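Local coordinates for putative adhesin (Bacteroides fragilis NCTC 9343, PDB 3PET), which is a putative lipoprotein adhesin with a right-handed beta-helix fold, probably taking part in cell adhesion, although its binding partner is not established, at residues 24-29 and 65-70; 16-21 and 56-61; 51-56 and 79-84; 92-97 and 115-120. All blocks are in the same frame, centred on the assembly; numbering follows the deposited sequence.

Interaction 1: residues 24-29 and 65-70. With ACT (acetate ion), chain D.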
loop_
_atom_site.group_PDB
_atom_site.type_symbol
_atom_site.label_atom_id
_atom_site.label_comp_id
_atom_site.label_asym_id
_atom_site.label_seq_id
_atom_site.Cartn_x
_atom_site.Cartn_y
_atom_site.Cartn_z
ATOM N N ILE A 24 3.985 16.401 -15.169
ATOM C CA ILE A 24 5.090 15.456 -15.057
ATOM C C ILE A 24 4.510 14.057 -15.007
ATOM O O ILE A 24 3.582 13.800 -14.226
ATOM C CB ILE A 24 5.993 15.741 -13.814
ATOM C CG1 ILE A 24 6.636 17.163 -13.871
ATOM C CG2 ILE A 24 7.093 14.622 -13.636
ATOM C CD1 ILE A 24 6.991 17.719 -12.465
ATOM N N ASP A 25 5.080 13.145 -15.822
ATOM C CA ASP A 25 4.718 11.731 -15.848
ATOM C C ASP A 25 6.015 10.955 -15.769
ATOM O O ASP A 25 6.787 10.947 -16.732
ATOM C CB ASP A 25 3.885 11.404 -17.097
ATOM C CG ASP A 25 3.331 9.993 -17.132
ATOM O OD1 ASP A 25 4.128 9.039 -17.053
ATOM O OD2 ASP A 25 2.121 9.844 -17.330
ATOM N N ALA A 26 6.293 10.335 -14.601
ATOM C CA ALA A 26 7.583 9.690 -14.395
ATOM C C ALA A 26 7.470 8.208 -13.984
ATOM O O ALA A 26 6.726 7.869 -13.051
ATOM C CB ALA A 26 8.374 10.468 -13.348
ATOM N N GLY A 27 8.237 7.369 -14.689
ATOM C CA GLY A 27 8.326 5.926 -14.460
ATOM C C GLY A 27 9.772 5.532 -14.225
ATOM O O GLY A 27 10.238 4.487 -14.661
ATOM N N THR A 28 10.494 6.393 -13.530
ATOM C CA THR A 28 11.912 6.220 -13.268
ATOM C C THR A 28 12.182 5.727 -11.867
ATOM O O THR A 28 11.268 5.619 -11.035
ATOM C CB THR A 28 12.605 7.593 -13.471
ATOM O OG1 THR A 28 11.857 8.562 -12.750
ATOM C CG2 THR A 28 12.696 7.990 -14.929
ATOM N N VAL A 29 13.467 5.472 -11.598
ATOM C CA VAL A 29 13.969 5.127 -10.279
ATOM C C VAL A 29 14.828 6.308 -9.827
ATOM O O VAL A 29 15.785 6.664 -10.504
ATOM C CB VAL A 29 14.725 3.784 -10.195
ATOM C CG1 VAL A 29 15.178 3.530 -8.759
ATOM C CG2 VAL A 29 13.864 2.630 -10.691
ATOM N N LEU A 65 5.978 16.425 -19.355
ATOM C CA LEU A 65 7.324 15.894 -19.309
ATOM C C LEU A 65 7.210 14.412 -18.981
ATOM O O LEU A 65 6.714 14.060 -17.900
ATOM C CB LEU A 65 8.177 16.631 -18.251
ATOM C CG LEU A 65 9.570 16.051 -17.986
ATOM C CD1 LEU A 65 10.486 16.204 -19.221
ATOM C CD2 LEU A 65 10.203 16.719 -16.778
ATOM N N PHE A 66 7.662 13.544 -19.910
ATOM C CA PHE A 66 7.661 12.096 -19.708
ATOM C C PHE A 66 9.064 11.622 -19.424
ATOM O O PHE A 66 9.960 11.860 -20.220
ATOM C CB PHE A 66 7.091 11.358 -20.941
ATOM C CG PHE A 66 5.607 11.536 -21.161
ATOM C CD1 PHE A 66 4.692 10.687 -20.557
ATOM C CD2 PHE A 66 5.133 12.515 -22.013
ATOM C CE1 PHE A 66 3.314 10.848 -20.780
ATOM C CE2 PHE A 66 3.771 12.648 -22.261
ATOM C CZ PHE A 66 2.869 11.829 -21.634
ATOM N N LEU A 67 9.251 10.935 -18.305
ATOM C CA LEU A 67 10.527 10.338 -17.921
ATOM C C LEU A 67 10.317 8.829 -17.857
ATOM O O LEU A 67 9.436 8.372 -17.155
ATOM C CB LEU A 67 11.017 10.896 -16.569
ATOM C CG LEU A 67 11.102 12.422 -16.418
ATOM C CD1 LEU A 67 11.420 12.801 -14.982
ATOM C CD2 LEU A 67 12.155 13.030 -17.380
ATOM N N SER A 68 11.060 8.068 -18.650
ATOM C CA SER A 68 10.895 6.623 -18.683
ATOM C C SER A 68 12.239 5.918 -18.679
ATOM O O SER A 68 13.283 6.564 -18.772
ATOM C CB SER A 68 10.090 6.214 -19.909
ATOM O OG SER A 68 10.739 6.662 -21.084
ATOM N N ILE A 69 12.211 4.578 -18.529
ATOM C CA ILE A 69 13.402 3.722 -18.523
ATOM C C ILE A 69 13.132 2.478 -19.340
ATOM O O ILE A 69 11.971 2.131 -19.584
ATOM C CB ILE A 69 13.873 3.345 -17.071
ATOM C CG1 ILE A 69 12.811 2.517 -16.309
ATOM C CG2 ILE A 69 14.285 4.584 -16.270
ATOM C CD1 ILE A 69 13.353 1.645 -15.204
ATOM N N ASP A 70 14.214 1.791 -19.744
ATOM C CA ASP A 70 14.139 0.479 -20.355
ATOM C C ASP A 70 13.940 -0.457 -19.150
ATOM O O ASP A 70 14.876 -0.694 -18.375
ATOM C CB ASP A 70 15.405 0.150 -21.197
ATOM C CG ASP A 70 15.419 -1.266 -21.777
ATOM O OD1 ASP A 70 14.491 -2.050 -21.473
ATOM O OD2 ASP A 70 16.332 -1.575 -22.561
HETATM C C ACT D . 16.902 5.299 -13.240
HETATM O O ACT D . 17.364 5.720 -12.170
HETATM O OXT ACT D . 15.704 5.265 -13.404
HETATM C CH3 ACT D . 17.829 4.794 -14.335
HETATM O O HOH W 1 6.774 8.118 -18.036
HETATM O O HOH W 2 9.422 3.686 -17.392
#

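Interaction 2: residues 16-21 and 56-61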
loop_
_atom_site.group_PDB
_atom_site.type_symbol
_atom_site.label_atom_id
_atom_site.label_comp_id
_atom_site.label_asym_id
_atom_site.label_seq_id
_atom_site.Cartn_x
_atom_site.Cartn_y
_atom_site.Cartn_z
ATOM N N TYR A 16 18.886 18.666 -19.752
ATOM C CA TYR A 16 17.998 18.488 -20.897
ATOM C C TYR A 16 17.215 19.776 -21.097
ATOM O O TYR A 16 16.401 20.177 -20.239
ATOM C CB TYR A 16 17.038 17.289 -20.702
ATOM C CG TYR A 16 17.687 15.996 -20.239
ATOM C CD1 TYR A 16 18.094 15.830 -18.917
ATOM C CD2 TYR A 16 17.825 14.911 -21.101
ATOM C CE1 TYR A 16 18.684 14.646 -18.481
ATOM C CE2 TYR A 16 18.407 13.709 -20.671
ATOM C CZ TYR A 16 18.804 13.572 -19.347
ATOM O OH TYR A 16 19.382 12.405 -18.880
ATOM N N LYS A 17 17.468 20.441 -22.214
ATOM C CA LYS A 17 16.774 21.684 -22.545
ATOM C C LYS A 17 15.444 21.297 -23.172
ATOM O O LYS A 17 15.325 21.180 -24.390
ATOM C CB LYS A 17 17.631 22.570 -23.466
ATOM N N VAL A 18 14.477 20.992 -22.321
ATOM C CA VAL A 18 13.148 20.537 -22.724
ATOM C C VAL A 18 12.230 21.737 -23.004
ATOM O O VAL A 18 12.462 22.837 -22.496
ATOM C CB VAL A 18 12.553 19.608 -21.626
ATOM C CG1 VAL A 18 13.355 18.324 -21.501
ATOM C CG2 VAL A 18 12.465 20.306 -20.267
ATOM N N LYS A 19 11.175 21.499 -23.790
ATOM C CA LYS A 19 10.110 22.460 -24.061
ATOM C C LYS A 19 9.343 22.700 -22.760
ATOM O O LYS A 19 9.384 21.840 -21.874
ATOM C CB LYS A 19 9.145 21.900 -25.124
ATOM C CG LYS A 19 9.633 22.000 -26.553
ATOM C CD LYS A 19 8.450 21.843 -27.496
ATOM C CE LYS A 19 8.858 21.430 -28.878
ATOM N NZ LYS A 19 7.701 20.869 -29.613
ATOM N N GLU A 20 8.614 23.818 -22.648
ATOM C CA GLU A 20 7.858 24.062 -21.423
ATOM C C GLU A 20 6.711 23.037 -21.284
ATOM O O GLU A 20 6.123 22.599 -22.273
ATOM C CB GLU A 20 7.350 25.500 -21.337
ATOM C CG GLU A 20 6.722 25.801 -19.976
ATOM C CD GLU A 20 6.299 27.235 -19.746
ATOM O OE1 GLU A 20 6.782 28.123 -20.479
ATOM O OE2 GLU A 20 5.504 27.477 -18.812
ATOM N N PHE A 21 6.466 22.617 -20.044
ATOM C CA PHE A 21 5.447 21.648 -19.655
ATOM C C PHE A 21 4.790 22.138 -18.374
ATOM O O PHE A 21 5.393 22.942 -17.646
ATOM C CB PHE A 21 6.088 20.239 -19.449
ATOM C CG PHE A 21 7.213 20.233 -18.440
ATOM C CD1 PHE A 21 6.946 20.153 -17.077
ATOM C CD2 PHE A 21 8.536 20.402 -18.848
ATOM C CE1 PHE A 21 7.983 20.228 -16.142
ATOM C CE2 PHE A 21 9.570 20.472 -17.909
ATOM C CZ PHE A 21 9.285 20.387 -16.570
ATOM N N ILE A 56 17.733 6.851 -18.659
ATOM C CA ILE A 56 16.481 7.609 -18.588
ATOM C C ILE A 56 16.130 8.241 -19.937
ATOM O O ILE A 56 16.911 9.012 -20.492
ATOM C CB ILE A 56 16.519 8.659 -17.449
ATOM C CG1 ILE A 56 16.801 7.947 -16.069
ATOM C CG2 ILE A 56 15.181 9.486 -17.432
ATOM C CD1 ILE A 56 16.932 8.830 -14.884
ATOM N N GLN A 57 14.947 7.927 -20.450
ATOM C CA GLN A 57 14.495 8.538 -21.705
ATOM C C GLN A 57 13.616 9.728 -21.328
ATOM O O GLN A 57 12.806 9.657 -20.397
ATOM C CB GLN A 57 13.751 7.527 -22.598
ATOM C CG GLN A 57 14.601 6.328 -23.023
ATOM C CD GLN A 57 14.349 5.118 -22.151
ATOM O OE1 GLN A 57 13.220 4.862 -21.709
ATOM N NE2 GLN A 57 15.398 4.373 -21.868
ATOM N N VAL A 58 13.809 10.821 -22.042
ATOM C CA VAL A 58 13.166 12.101 -21.753
ATOM C C VAL A 58 12.411 12.606 -22.979
ATOM O O VAL A 58 12.962 12.588 -24.065
ATOM C CB VAL A 58 14.282 13.108 -21.324
ATOM C CG1 VAL A 58 13.736 14.542 -21.192
ATOM C CG2 VAL A 58 14.969 12.663 -20.023
ATOM N N ALA A 59 11.183 13.105 -22.799
ATOM C CA ALA A 59 10.388 13.696 -23.887
ATOM C C ALA A 59 9.321 14.603 -23.343
ATOM O O ALA A 59 8.736 14.317 -22.304
ATOM C CB ALA A 59 9.725 12.603 -24.740
ATOM N N VAL A 60 9.042 15.688 -24.059
ATOM C CA VAL A 60 7.920 16.563 -23.731
ATOM C C VAL A 60 6.912 16.376 -24.861
ATOM O O VAL A 60 7.243 16.528 -26.032
ATOM C CB VAL A 60 8.278 18.059 -23.472
ATOM C CG1 VAL A 60 7.006 18.895 -23.286
ATOM C CG2 VAL A 60 9.191 18.197 -22.251
ATOM N N LYS A 61 5.702 16.015 -24.502
ATOM C CA LYS A 61 4.600 15.764 -25.432
ATOM C C LYS A 61 3.304 16.197 -24.750
ATOM O O LYS A 61 3.117 15.858 -23.580
ATOM C CB LYS A 61 4.613 14.265 -25.776
ATOM C CG LYS A 61 3.433 13.695 -26.533
ATOM C CD LYS A 61 3.868 12.487 -27.393
ATOM C CE LYS A 61 4.783 11.496 -26.689
ATOM N NZ LYS A 61 5.209 10.389 -27.587
#

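Interaction 3: residues 51-56 and 79-84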
loop_
_atom_site.group_PDB
_atom_site.type_symbol
_atom_site.label_atom_id
_atom_site.label_comp_id
_atom_site.label_asym_id
_atom_site.label_seq_id
_atom_site.Cartn_x
_atom_site.Cartn_y
_atom_site.Cartn_z
ATOM N N ASN A 51 26.416 6.143 -16.568
ATOM C CA ASN A 51 25.801 5.008 -17.273
ATOM C C ASN A 51 24.382 4.687 -16.739
ATOM O O ASN A 51 23.641 3.932 -17.380
ATOM C CB ASN A 51 26.707 3.764 -17.203
ATOM C CG ASN A 51 27.016 3.286 -15.808
ATOM O OD1 ASN A 51 26.881 4.017 -14.816
ATOM N ND2 ASN A 51 27.470 2.048 -15.709
ATOM N N ILE A 52 24.015 5.254 -15.575
ATOM C CA ILE A 52 22.682 5.070 -14.990
ATOM C C ILE A 52 21.790 6.227 -15.490
ATOM O O ILE A 52 20.656 5.997 -15.916
ATOM C CB ILE A 52 22.736 4.947 -13.443
ATOM C CG1 ILE A 52 23.774 3.878 -12.966
ATOM C CG2 ILE A 52 21.352 4.720 -12.843
ATOM C CD1 ILE A 52 23.673 2.435 -13.600
ATOM N N VAL A 53 22.354 7.451 -15.531
ATOM C CA VAL A 53 21.667 8.642 -16.066
ATOM C C VAL A 53 21.254 8.364 -17.518
ATOM O O VAL A 53 20.137 8.704 -17.916
ATOM C CB VAL A 53 22.570 9.903 -15.950
ATOM C CG1 VAL A 53 22.004 11.081 -16.747
ATOM C CG2 VAL A 53 22.780 10.293 -14.486
ATOM N N ALA A 54 22.143 7.692 -18.279
ATOM C CA ALA A 54 21.947 7.349 -19.689
ATOM C C ALA A 54 20.740 6.429 -19.915
ATOM O O ALA A 54 20.243 6.378 -21.040
ATOM C CB ALA A 54 23.210 6.702 -20.257
ATOM N N LEU A 55 20.247 5.733 -18.859
ATOM C CA LEU A 55 19.098 4.819 -18.957
ATOM C C LEU A 55 17.742 5.561 -18.972
ATOM O O LEU A 55 16.717 4.950 -19.258
ATOM C CB LEU A 55 19.093 3.805 -17.800
ATOM C CG LEU A 55 20.300 2.869 -17.653
ATOM C CD1 LEU A 55 20.110 1.972 -16.461
ATOM C CD2 LEU A 55 20.521 2.008 -18.900
ATOM N N ILE A 56 17.733 6.851 -18.659
ATOM C CA ILE A 56 16.481 7.609 -18.588
ATOM C C ILE A 56 16.130 8.241 -19.937
ATOM O O ILE A 56 16.911 9.012 -20.492
ATOM C CB ILE A 56 16.519 8.659 -17.449
ATOM C CG1 ILE A 56 16.801 7.947 -16.069
ATOM C CG2 ILE A 56 15.181 9.486 -17.432
ATOM C CD1 ILE A 56 16.932 8.830 -14.884
ATOM N N LYS A 79 21.802 4.054 -6.595
ATOM C CA LYS A 79 22.296 5.005 -5.585
ATOM C C LYS A 79 22.839 6.291 -6.232
ATOM O O LYS A 79 23.554 6.216 -7.243
ATOM C CB LYS A 79 23.404 4.369 -4.717
ATOM C CG LYS A 79 22.895 3.316 -3.739
ATOM C CD LYS A 79 23.888 3.037 -2.613
ATOM C CE LYS A 79 24.668 1.760 -2.825
ATOM N NZ LYS A 79 25.857 1.979 -3.684
ATOM N N LYS A 80 22.528 7.457 -5.617
ATOM C CA LYS A 80 22.977 8.810 -6.017
ATOM C C LYS A 80 22.072 9.473 -7.075
ATOM O O LYS A 80 22.246 10.670 -7.320
ATOM C CB LYS A 80 24.453 8.836 -6.491
ATOM C CG LYS A 80 25.456 8.562 -5.364
ATOM C CD LYS A 80 26.805 8.104 -5.896
ATOM C CE LYS A 80 27.723 7.582 -4.810
ATOM N NZ LYS A 80 28.362 8.675 -4.024
HETATM N N MSE A 81 21.079 8.734 -7.646
HETATM C CA MSE A 81 20.164 9.265 -8.680
HETATM C C MSE A 81 19.295 10.413 -8.138
HETATM O O MSE A 81 18.573 10.222 -7.158
HETATM C CB MSE A 81 19.258 8.157 -9.252
HETATM C CG MSE A 81 20.003 7.143 -10.118
HETATM SE SE MSE A 81 20.967 7.949 -11.642
HETATM C CE MSE A 81 19.488 8.676 -12.557
ATOM N N LYS A 82 19.396 11.605 -8.740
ATOM C CA LYS A 82 18.577 12.755 -8.327
ATOM C C LYS A 82 18.052 13.451 -9.573
ATOM O O LYS A 82 18.838 13.813 -10.464
ATOM C CB LYS A 82 19.350 13.733 -7.426
ATOM C CG LYS A 82 18.431 14.735 -6.750
ATOM C CD LYS A 82 19.111 16.034 -6.352
ATOM C CE LYS A 82 19.858 15.925 -5.050
ATOM N NZ LYS A 82 20.422 17.229 -4.613
ATOM N N ILE A 83 16.728 13.601 -9.647
ATOM C CA ILE A 83 16.069 14.255 -10.773
ATOM C C ILE A 83 15.575 15.621 -10.295
ATOM O O ILE A 83 14.770 15.689 -9.378
ATOM C CB ILE A 83 14.928 13.356 -11.348
ATOM C CG1 ILE A 83 15.495 11.996 -11.848
ATOM C CG2 ILE A 83 14.148 14.095 -12.464
ATOM C CD1 ILE A 83 14.450 10.817 -11.941
ATOM N N THR A 84 16.063 16.703 -10.910
ATOM C CA THR A 84 15.716 18.067 -10.548
ATOM C C THR A 84 14.913 18.651 -11.698
ATOM O O THR A 84 15.384 18.706 -12.840
ATOM C CB THR A 84 16.993 18.839 -10.191
ATOM O OG1 THR A 84 17.503 18.259 -8.991
ATOM C CG2 THR A 84 16.743 20.324 -9.945
#

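Interaction 4: residues 92-97 and 115-120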
loop_
_atom_site.group_PDB
_atom_site.type_symbol
_atom_site.label_atom_id
_atom_site.label_comp_id
_atom_site.label_asym_id
_atom_site.label_seq_id
_atom_site.Cartn_x
_atom_site.Cartn_y
_atom_site.Cartn_z
ATOM N N GLY A 92 -0.091 18.972 -12.766
ATOM C CA GLY A 92 -0.213 17.540 -12.562
ATOM C C GLY A 92 1.080 16.796 -12.365
ATOM O O GLY A 92 2.102 17.121 -12.975
ATOM N N ILE A 93 1.023 15.790 -11.481
ATOM C CA ILE A 93 2.106 14.843 -11.243
ATOM C C ILE A 93 1.506 13.464 -11.301
ATOM O O ILE A 93 0.617 13.140 -10.506
ATOM C CB ILE A 93 2.938 15.044 -9.927
ATOM C CG1 ILE A 93 3.530 16.476 -9.820
ATOM C CG2 ILE A 93 4.088 13.982 -9.851
ATOM C CD1 ILE A 93 4.051 16.829 -8.424
ATOM N N SER A 94 1.993 12.650 -12.227
ATOM C CA SER A 94 1.653 11.231 -12.327
ATOM C C SER A 94 2.935 10.447 -12.071
ATOM O O SER A 94 3.880 10.544 -12.863
ATOM C CB SER A 94 1.055 10.907 -13.687
ATOM O OG SER A 94 0.736 9.529 -13.684
ATOM N N PHE A 95 3.025 9.784 -10.912
ATOM C CA PHE A 95 4.250 9.080 -10.560
ATOM C C PHE A 95 4.019 7.582 -10.550
ATOM O O PHE A 95 3.141 7.096 -9.842
ATOM C CB PHE A 95 4.829 9.573 -9.215
ATOM C CG PHE A 95 6.162 8.935 -8.877
ATOM C CD1 PHE A 95 7.338 9.396 -9.452
ATOM C CD2 PHE A 95 6.238 7.885 -7.973
ATOM C CE1 PHE A 95 8.567 8.822 -9.122
ATOM C CE2 PHE A 95 7.466 7.290 -7.670
ATOM C CZ PHE A 95 8.617 7.758 -8.253
ATOM N N LYS A 96 4.838 6.851 -11.334
ATOM C CA LYS A 96 4.728 5.406 -11.492
ATOM C C LYS A 96 6.089 4.714 -11.359
ATOM O O LYS A 96 6.285 3.678 -11.959
ATOM C CB LYS A 96 4.104 5.054 -12.866
ATOM C CG LYS A 96 2.768 5.734 -13.177
ATOM C CD LYS A 96 2.292 5.424 -14.588
ATOM C CE LYS A 96 2.492 6.585 -15.531
ATOM N NZ LYS A 96 1.196 7.201 -15.933
ATOM N N GLY A 97 6.996 5.258 -10.557
ATOM C CA GLY A 97 8.310 4.655 -10.376
ATOM C C GLY A 97 8.664 4.323 -8.946
ATOM O O GLY A 97 7.789 4.032 -8.126
ATOM N N GLU A 115 -1.322 11.949 -8.843
ATOM C CA GLU A 115 -1.636 10.534 -9.063
ATOM C C GLU A 115 -0.371 9.749 -8.693
ATOM O O GLU A 115 0.612 9.776 -9.442
ATOM C CB GLU A 115 -2.109 10.236 -10.514
ATOM C CG GLU A 115 -3.256 11.108 -11.029
ATOM C CD GLU A 115 -4.672 10.769 -10.583
ATOM O OE1 GLU A 115 -5.090 9.598 -10.742
ATOM O OE2 GLU A 115 -5.388 11.694 -10.134
ATOM N N SER A 116 -0.348 9.137 -7.495
ATOM C CA SER A 116 0.824 8.351 -7.087
ATOM C C SER A 116 0.510 6.872 -7.207
ATOM O O SER A 116 -0.437 6.366 -6.590
ATOM C CB SER A 116 1.292 8.722 -5.686
ATOM O OG SER A 116 0.242 8.651 -4.731
ATOM N N LYS A 117 1.253 6.197 -8.090
ATOM C CA LYS A 117 1.056 4.788 -8.418
ATOM C C LYS A 117 2.372 4.028 -8.321
ATOM O O LYS A 117 2.543 3.006 -8.985
ATOM C CB LYS A 117 0.494 4.674 -9.861
ATOM C CG LYS A 117 -0.669 5.614 -10.206
ATOM C CD LYS A 117 -0.606 6.205 -11.619
ATOM C CE LYS A 117 -1.123 5.270 -12.698
ATOM N NZ LYS A 117 -2.611 5.213 -12.729
ATOM N N GLY A 118 3.328 4.568 -7.569
ATOM C CA GLY A 118 4.637 3.938 -7.427
ATOM C C GLY A 118 4.976 3.590 -5.996
ATOM O O GLY A 118 4.086 3.515 -5.136
ATOM N N VAL A 119 6.261 3.319 -5.751
ATOM C CA VAL A 119 6.791 3.022 -4.407
ATOM C C VAL A 119 7.595 4.234 -3.967
ATOM O O VAL A 119 8.643 4.531 -4.543
ATOM C CB VAL A 119 7.630 1.713 -4.354
ATOM C CG1 VAL A 119 8.144 1.443 -2.938
ATOM C CG2 VAL A 119 6.826 0.530 -4.877
ATOM N N GLY A 120 7.070 4.958 -2.992
ATOM C CA GLY A 120 7.715 6.175 -2.510
ATOM C C GLY A 120 6.706 7.194 -2.038
ATOM O O GLY A 120 5.494 7.008 -2.205
#

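Interaction 1: residues 24-29 and 65-70
The ring of F66 meets D25 at a slant: D25 CB lies 3.6 Å from F66 CD1, and the D25 carboxylate plane is turned 39° from the ring. With CG of D25 anti to its own nitrogen (chi1 -173°), the carboxylate slants across the CD1-CE1 side of the ring, CG nearest CE1, and OD2 goes on to a salt bridge with K96. Beneath this pair run two parallel strands in register. D25 grips its neighbour twice, its N donating to L65 O (2.8 Å) and its O accepting from L67 N (2.9 Å); G27 N then bonds to L67 O, tilted 24° from the carbonyl plane. I24, A26, L65 and L67 turn to the opposite face, toward the buried interior, where T28 CG2 packs 3.7 Å from L67 CB. Past the G27 N to L67 O bond, a water links the chains, donating to G27 O and accepting from I69 N. An acetate, probably from the crystallisation liquor, takes the V29 N-H through OXT (2.9 Å), and I69 CG2 lies close to that oxygen. The contact is therefore two-sided: parallel strands of the beta-helix joined by backbone bonds, apolar on the face of I24, A26, L65 and L67, while outside an aromatic ring lies against a partly exposed carboxylate whose charge K96 probably balances.

Interaction 2: residues 16-21 and 56-61
Chain 16-21, irregular and with an inverse gamma turn centred on K17, passes over strand 56-61 with end-to-end directions 42° apart, and the CA atoms of K19 and V60 come no closer than 6.3 Å, so side chains do the joining. V58 and V60, alternate residues on one face of the strand, carry the contact. V58 sends its two methyls to different partners. CG2 sits over one face of the Y16 ring in a CH-pi contact, 3.9 Å from the ring centroid and 22° off the normal, displaced toward the rim above CD2 and CE2. CG1, anti to the V58 nitrogen (chi1 172°), meets V18 CG1 at 3.8 Å, the two side chains crossing at about a right angle. V60 works in the same divided way: CG2 touches V18 CB (3.7 Å) and F21 CD2, the V60 and F21 side chains again crossing near a right angle, whereas CG1 lies by K19 CB and the E20 carbonyl oxygen. Within the loop, V18 CG2 abuts the edge of the F21 ring in its plane, so that V18 and F21 cover V60 together. Farther out, L44 touches both Y16 and V58, while L65 backs V60 and F21. Apolar packing of this kind, laid across an early strand, is consistent with a segment covering the apolar side chains near the N-terminal end of the right-handed beta-helix.

Interaction 3: residues 51-56 and 79-84
M81, present as selenomethionine, is the side chain that I52, V53 and I56 gather round. I52 CG2 lies 3.5 Å from M81 SE and also faces CG, the two side chains crossing at a slant. From the next residue, the first of the turn, V53 CG2 lies 4.1 Å from both SE and CE of M81. The methyl also meets I56 CD1 tip to tip, M81 CE to I56 CD1 being 3.5 Å, tighter than an ordinary carbon-carbon contact. M81 can serve three partners because its chain is bent at both chi2 (-57°) and chi3 (-62°), which swings CE toward I56. I56 CD1 also lies 4.3 Å from I83 CD1, so its extended side chain bridges M81 and the strand beyond. The partners come from the short helix 50-53 and the type I turn V53 to I56, which lead into strand 56-61; segment 79-84 leads into strand 82-87. The contact packs apolar side chains near the N-terminal end of the right-handed beta-helix, consistent with a cover over its core. The turn is held by I56 N donating to V53 O (3.1 Å). Around this shell, I46 packs on V53, I56 and M81, while I12 and Y16 cover V53 and V75 lies on I52. I83 is placed by backbone bonds to N31 and Y33, and its side chain packs against T28 and I32.

Interaction 4: residues 92-97 and 115-120
F95 and E115 lead a ladder of four backbone hydrogen bonds between neighbouring parallel strands. E115 N donates to I93 O (2.8 Å) and E115 O accepts from F95 N (2.8 Å); F95 O then takes K117 N at 2.7 Å. Beyond the strands proper the bonding resumes, V119 N donating to G97 O at 2.9 Å. G118 CA passes 3.2 Å from that same G97 O, a CH···O contact and a tight approach at a glycine. On the outward face K96 and K117 run side by side, pointing the same way, with K96 CG 3.7 Å from K117 CD. K96 bends at chi3 (-104°), carrying NZ back to S94 OG at 3.3 Å and to its salt bridge with D25. K96 NZ and K117 NZ stay 5.4 Å apart. On the interior side F95 projects into the core, where V101 touches it; V119 O approaches the ring edge near its plane, and G97 N lies over one face, toward the rim. Stacking these two coils sets the hydrocarbon of K96 against that of K117, and the D25 carboxylate probably eases the like-charge repulsion that this alignment brings, while G118 lets its backbone come close to G97 O and the F95 ring.

In the fold
From the N terminus, the loop 16-21 is met first, and interaction 2 folds strand 56-61 back against it. Strand 23-26 follows, and interaction 1 pairs it with 64-69, so interactions 1 and 2 cross along the chain; they also join directly, since strands 56-61 and 64-69 are antiparallel neighbours. Interaction 3, from 51-56 to 79-84, crosses both, shares I56 with interaction 2 and touches interaction 1 through T28 and I83. These three interlock the N-terminal end of the beta-helix. Interaction 4 comes later in series, closing the short loop from 92-97 to 115-120; strand 92-95 pairs with 23-26, carrying the stack from interaction 1 onward into the regular parallel coils.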